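Local coordinates for 4-oxalocrotonase tautomerase isozyme (Methylibium petroleiphilum, PDB 4FDX), which belongs to the tautomerase superfamily of small enzymes, built on a short beta-alpha-beta chain that assembles into a hexamer, at residues Ala22-Glu25 / Ala26-Thr30. Numbering follows the deposited sequence.
Sequences AITE and AVVRT
Val28 lays its CG2 methyl 3.3 Å from Thr24 O, the carbonyl that also takes the Val28 amide at 2.9 Å in a nearly straight bond (175°). With CG1 anti to the backbone N (chi1 169°), the other methyl, CG2, is the one turned back toward the preceding turn. Val27 repeats this one residue earlier: its CG2 sits 3.4 Å from Ile23 O and 4.5 Å from Ile23 CG2, a loose apolar touch. The backbone N atoms of Ala26, Val27 and Arg29 donate to Ala22 O, Ile23 O and Glu25 O, which with the Val28 bond makes four successive i to i+4 bonds of helix 13-31. This helix is the crossover of the beta-alpha-beta unit between parallel strands 2-8 and 39-45; Ile23 and Val27 face Ile3, while Ile23 also packs on Val27 of a second subunit and Val27 on Ile23 of that subunit. On the exposed side Glu25 bends at chi2 and runs beside Val28, OE1 4.1 Å from Val28 CB. Ala26 O is gripped from opposite faces by Thr30 N and by Thr30 OG1 at 2.8 Å. Thr24 OG1 bonds to Val20 O, one turn back.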
loop_
_atom_site.group_PDB
_atom_site.type_symbol
_atom_site.label_atom_id
_atom_site.label_comp_id
_atom_site.label_asym_id
_atom_site.label_seq_id
_atom_site.Cartn_x
_atom_site.Cartn_y
_atom_site.Cartn_z
ATOM N N ALA B 22 11.234 -7.134 -16.857
ATOM C CA ALA B 22 11.687 -8.373 -16.297
ATOM C C ALA B 22 10.714 -8.885 -15.255
ATOM O O ALA B 22 10.372 -10.068 -15.239
ATOM C CB ALA B 22 13.093 -8.156 -15.739
ATOM N N ILE B 23 10.212 -7.971 -14.420
ATOM C CA ILE B 23 9.206 -8.409 -13.406
ATOM C C ILE B 23 7.952 -8.913 -14.093
ATOM O O ILE B 23 7.361 -9.932 -13.706
ATOM C CB ILE B 23 8.894 -7.268 -12.366
ATOM C CG1 ILE B 23 10.145 -7.022 -11.515
ATOM C CG2 ILE B 23 7.678 -7.632 -11.479
ATOM C CD1 ILE B 23 10.096 -5.709 -10.701
ATOM N N THR B 24 7.498 -8.199 -15.105
ATOM C CA THR B 24 6.266 -8.601 -15.821
ATOM C C THR B 24 6.404 -9.995 -16.396
ATOM O O THR B 24 5.563 -10.823 -16.150
ATOM C CB THR B 24 5.951 -7.583 -16.930
ATOM O OG1 THR B 24 5.662 -6.298 -16.265
ATOM C CG2 THR B 24 4.700 -7.973 -17.685
ATOM N N GLU B 25 7.507 -10.235 -17.107
ATOM C CA GLU B 25 7.693 -11.561 -17.711
ATOM C C GLU B 25 7.866 -12.660 -16.650
ATOM O O GLU B 25 7.352 -13.779 -16.887
ATOM C CB GLU B 25 8.875 -11.464 -18.687
ATOM C CG GLU B 25 8.565 -10.580 -19.905
ATOM C CD GLU B 25 7.264 -10.904 -20.676
ATOM O OE1 GLU B 25 6.792 -12.063 -20.700
ATOM O OE2 GLU B 25 6.670 -9.974 -21.253
ATOM N N ALA B 26 8.475 -12.346 -15.499
ATOM C CA ALA B 26 8.596 -13.295 -14.368
ATOM C C ALA B 26 7.202 -13.711 -13.914
ATOM O O ALA B 26 6.967 -14.892 -13.684
ATOM C CB ALA B 26 9.396 -12.679 -13.207
ATOM N N VAL B 27 6.274 -12.745 -13.842
ATOM C CA VAL B 27 4.899 -12.976 -13.303
ATOM C C VAL B 27 4.110 -13.771 -14.374
ATOM O O VAL B 27 3.472 -14.769 -14.041
ATOM C CB VAL B 27 4.262 -11.617 -12.981
ATOM C CG1 VAL B 27 2.739 -11.769 -12.785
ATOM C CG2 VAL B 27 4.874 -11.109 -11.679
ATOM N N VAL B 28 4.184 -13.322 -15.636
ATOM C CA VAL B 28 3.516 -14.027 -16.739
ATOM C C VAL B 28 3.899 -15.527 -16.697
ATOM O O VAL B 28 3.011 -16.398 -16.725
ATOM C CB VAL B 28 3.923 -13.360 -18.061
ATOM C CG1 VAL B 28 3.471 -14.236 -19.263
ATOM C CG2 VAL B 28 3.250 -12.009 -18.222
ATOM N N ARG B 29 5.195 -15.838 -16.561
ATOM C CA ARG B 29 5.679 -17.214 -16.709
ATOM C C ARG B 29 5.292 -18.062 -15.536
ATOM O O ARG B 29 4.806 -19.190 -15.715
ATOM C CB ARG B 29 7.191 -17.210 -16.920
ATOM C CG ARG B 29 7.632 -18.663 -17.061
ATOM C CD ARG B 29 9.135 -18.794 -17.267
ATOM N NE ARG B 29 9.946 -18.196 -16.205
ATOM C CZ ARG B 29 10.402 -16.942 -16.226
ATOM N NH1 ARG B 29 10.076 -16.101 -17.213
ATOM N NH2 ARG B 29 11.145 -16.512 -15.230
ATOM N N THR B 30 5.423 -17.543 -14.323
ATOM C CA THR B 30 5.269 -18.316 -13.088
ATOM C C THR B 30 3.810 -18.386 -12.610
ATOM O O THR B 30 3.433 -19.370 -11.893
ATOM C CB THR B 30 6.098 -17.769 -11.909
ATOM O OG1 THR B 30 5.761 -16.401 -11.632
ATOM C CG2 THR B 30 7.560 -17.884 -12.246
#